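Local coordinates for Atu0111 protein (Agrobacterium tumefaciens, PDB 2FSQ), which is of unknown function but carries a DUF1868 domain of the 2H clan, consistent with a relationship to 2H phosphoesterase-like proteins, at residues Gln54-Ser57 / Ala58-Thr62; Arg63-Phe66 / Leu67-Pro70. All coordinates share one frame; numbering follows the deposited sequence.

Interaction 1 (Gln54-Ser57 / Ala58-Thr62)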
# COMPACT_ATOMS: atom_id res chain seq x y z
N GLN A 54 15.06 10.86 7.14
CA GLN A 54 16.00 10.31 6.16
C GLN A 54 15.37 9.13 5.40
O GLN A 54 15.71 8.88 4.23
CB GLN A 54 17.33 9.95 6.83
CG GLN A 54 18.03 11.20 7.44
CD GLN A 54 19.56 11.12 7.48
OE1 GLN A 54 20.23 12.10 7.84
NE2 GLN A 54 20.12 9.97 7.11
N THR A 55 14.45 8.42 6.05
CA THR A 55 13.71 7.35 5.38
C THR A 55 12.90 7.92 4.21
O THR A 55 12.95 7.41 3.09
CB THR A 55 12.75 6.60 6.35
OG1 THR A 55 13.51 5.80 7.25
CG2 THR A 55 11.83 5.66 5.61
N GLU A 56 12.18 9.00 4.48
CA GLU A 56 11.38 9.60 3.43
C GLU A 56 12.24 10.09 2.27
O GLU A 56 11.93 9.83 1.11
CB GLU A 56 10.51 10.72 3.98
CG GLU A 56 9.62 11.35 2.92
CD GLU A 56 8.95 12.61 3.40
OE1 GLU A 56 9.68 13.59 3.68
OE2 GLU A 56 7.70 12.66 3.44
N SER A 57 13.34 10.78 2.58
CA SER A 57 14.24 11.25 1.53
C SER A 57 14.81 10.11 0.68
O SER A 57 14.92 10.23 -0.54
CB SER A 57 15.37 12.10 2.13
OG SER A 57 14.84 13.29 2.69
N ALA A 58 15.16 9.00 1.33
CA ALA A 58 15.66 7.84 0.61
C ALA A 58 14.60 7.30 -0.36
O ALA A 58 14.90 6.98 -1.53
CB ALA A 58 16.10 6.76 1.58
N ILE A 59 13.36 7.21 0.12
CA ILE A 59 12.28 6.65 -0.70
C ILE A 59 11.96 7.59 -1.86
O ILE A 59 11.72 7.13 -2.99
CB ILE A 59 11.03 6.37 0.16
CG1 ILE A 59 11.34 5.18 1.10
CG2 ILE A 59 9.82 6.07 -0.74
CD1 ILE A 59 10.29 4.94 2.18
N VAL A 60 12.01 8.89 -1.59
CA VAL A 60 11.76 9.89 -2.62
C VAL A 60 12.84 9.81 -3.71
O VAL A 60 12.53 9.96 -4.89
CB VAL A 60 11.60 11.29 -2.02
CG1 VAL A 60 11.58 12.36 -3.12
CG2 VAL A 60 10.31 11.37 -1.21
N SER A 61 14.09 9.53 -3.34
CA SER A 61 15.14 9.31 -4.33
C SER A 61 14.89 8.10 -5.22
O SER A 61 15.10 8.15 -6.44
CB SER A 61 16.51 9.19 -3.66
OG SER A 61 16.92 10.44 -3.15
N THR A 62 14.43 7.00 -4.62
CA THR A 62 14.07 5.80 -5.37
C THR A 62 12.95 6.13 -6.35
O THR A 62 13.03 5.81 -7.54
CB THR A 62 13.62 4.68 -4.40
OG1 THR A 62 14.65 4.44 -3.42
CG2 THR A 62 13.28 3.38 -5.16
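Thr55 turns its methyl anti to the backbone N, with OG1 beside that N (chi1 -72°), and Ile59 sends CG1 back beside its own N (chi1 -70°). These torsions bring Thr55 CG2 to 3.8 Å from Ile59 CD1. The two side chains lie side by side and point the same way. Ile59 CG1 also rests 3.4 Å from Thr55 O, so the isoleucine leans back over the carbonyl that its own N-H uses. Thr55 OG1 looks elsewhere: it accepts a hydrogen bond from the backbone N of Gln217 and has a weak one with Val215 O. A polar bond on one branch and a methyl contact on the other are consistent with a fixed rotation.

One residue along, the side chains of Glu56 and Val60 also lie side by side. Val60 CG2 sits beside its own backbone N and comes within 3.2 Å of Glu56 O. Glu56 CG is 4.2 Å from the same methyl, and the rest of the glutamate runs on extended. OE1 is bonded to the backbone N of Gly52, just before the helix.

This is the first part of an alpha helix, with regular i to i+4 bonding. Ser53 OG, just ahead of the first turn, is hydrogen-bonded to Glu56 N. Ala58 N donates to Gln54 O, Ile59 N to Thr55 O at 3.0 Å, and Val60 N to Glu56 O at 2.9 Å. Ser57 O receives Ser61 N at 3.0 Å.

Ala58 and Ile59 touch Leu209 of helix 195-212, and Ala58 also meets Ala212. Thr55 rests on Ile216. Ile59 reaches Leu49 and Leu183 as well, while Val60 packs on Val80.

Interaction 2 (Arg63-Phe66 / Leu67-Pro70); sequences RQRF and LDMP
In one of the two conformers of Gln64, NE2 donates to Asp68 OD1 at 2.7 Å, one helical turn further on. The oxygen lies in the amide plane of Gln64, but the donor comes from above the carboxylate plane, and the two planes are 45° apart. This conformer of Gln64 gets there by bending at chi2 (55°). Nearby, Arg63 NH1 lies 3.5 Å from Leu67 CD1. At the edge of the Arg65 guanidinium, also one of two conformers, NH1 is 4.1 Å from the selenium of selenomethionine Met69.

Here the alpha helix ends and the chain enters a loop. Leu67 N still donates to Arg63 O at 3.0 Å, and Asp68 N to Gln64 O. Met69 N turns instead to Phe66 O at 3.1 Å, an i to i+3 bond.

Further out, Arg63 NH2 is bonded to Thr78 O, at the far end of a chain extended from CG to NE. Phe77 of strand 75-77 touches Arg63, Phe66 and Leu67. On helix 195-212, Met201 packs against Arg65, Phe66 and Met69. The same Arg65 conformer has a long, weak ion pair from NE to Glu205.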
# COMPACT_ATOMS: atom_id res chain seq x y z
N ARG A 63 11.93 6.80 -5.84
CA ARG A 63 10.78 7.24 -6.62
C ARG A 63 11.20 8.12 -7.82
O ARG A 63 10.68 7.94 -8.93
CB ARG A 63 9.82 7.98 -5.70
CG ARG A 63 8.53 8.48 -6.34
CD ARG A 63 7.75 9.22 -5.27
NE ARG A 63 6.48 9.78 -5.74
CZ ARG A 63 6.35 10.92 -6.40
NH1 ARG A 63 7.42 11.68 -6.68
NH2 ARG A 63 5.13 11.32 -6.79
N GLN A 64 12.23 8.95 -7.64
CA GLN A 64 12.79 9.73 -8.77
C GLN A 64 13.48 8.89 -9.84
O GLN A 64 13.34 9.17 -11.04
CB GLN A 64 13.71 10.85 -8.27
CG GLN A 64 14.24 11.79 -9.38
CD GLN A 64 13.15 12.44 -10.23
OE1 GLN A 64 12.27 13.13 -9.72
NE2 GLN A 64 13.23 12.25 -11.55
N ARG A 65 14.22 7.86 -9.43
CA ARG A 65 14.82 6.96 -10.40
C ARG A 65 13.74 6.32 -11.25
O ARG A 65 13.96 6.06 -12.44
CB ARG A 65 15.65 5.89 -9.71
CG ARG A 65 16.67 5.25 -10.61
CD ARG A 65 17.64 6.28 -11.19
NE ARG A 65 18.81 5.64 -11.76
CZ ARG A 65 18.86 5.00 -12.93
NH1 ARG A 65 17.78 4.88 -13.71
NH2 ARG A 65 20.00 4.47 -13.32
N PHE A 66 12.57 6.07 -10.64
CA PHE A 66 11.46 5.49 -11.40
C PHE A 66 10.89 6.53 -12.38
O PHE A 66 10.65 6.22 -13.56
CB PHE A 66 10.30 5.08 -10.48
CG PHE A 66 10.52 3.82 -9.68
CD1 PHE A 66 11.78 3.36 -9.30
CD2 PHE A 66 9.40 3.13 -9.22
CE1 PHE A 66 11.91 2.19 -8.53
CE2 PHE A 66 9.52 1.99 -8.46
CZ PHE A 66 10.77 1.51 -8.10
N LEU A 67 10.69 7.76 -11.91
CA LEU A 67 10.20 8.85 -12.77
C LEU A 67 11.17 9.12 -13.93
O LEU A 67 10.73 9.52 -15.02
CB LEU A 67 9.96 10.11 -11.94
CG LEU A 67 8.71 10.10 -11.04
CD1 LEU A 67 8.76 11.14 -9.91
CD2 LEU A 67 7.46 10.32 -11.89
N ASP A 68 12.46 8.87 -13.73
CA ASP A 68 13.46 9.10 -14.80
C ASP A 68 13.23 8.21 -16.01
O ASP A 68 13.70 8.54 -17.10
CB ASP A 68 14.90 8.83 -14.32
CG ASP A 68 15.43 9.88 -13.35
OD1 ASP A 68 14.86 10.98 -13.23
OD2 ASP A 68 16.45 9.57 -12.68
N MSE A 69 12.56 7.08 -15.82
CA MSE A 69 12.39 6.10 -16.88
C MSE A 69 11.30 6.57 -17.84
O MSE A 69 10.28 7.15 -17.42
CB MSE A 69 11.98 4.73 -16.32
CG MSE A 69 12.97 4.08 -15.34
SE MSE A 69 14.69 3.65 -16.16
CE MSE A 69 14.89 1.84 -15.54
N PRO A 70 11.49 6.30 -19.15
CA PRO A 70 10.46 6.66 -20.11
C PRO A 70 9.12 6.00 -19.80
O PRO A 70 8.08 6.62 -20.00
CB PRO A 70 11.00 6.17 -21.46
CG PRO A 70 12.29 5.56 -21.21
CD PRO A 70 12.67 5.69 -19.78

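In the fold
Both interactions are local contacts within one unbroken run of chain, and interaction 1 closes just before interaction 2 opens. They share helix 54-67, which follows strand 42-48 of the four-stranded antiparallel sheet. Interaction 1 forms the start of the helix; interaction 2 forms its end and the loop toward strand 75-77. Their centres are about 13 Å apart, on the same side of the chain's centre. The start of helix 54-67 meets the later part of helix 195-212 and its end meets the earlier part, so the two helices run in opposite directions. Leu183 is touched from both contacts. Helix 54-67 thus packs along helix 195-212 and, through its last turn, against strand 75-77.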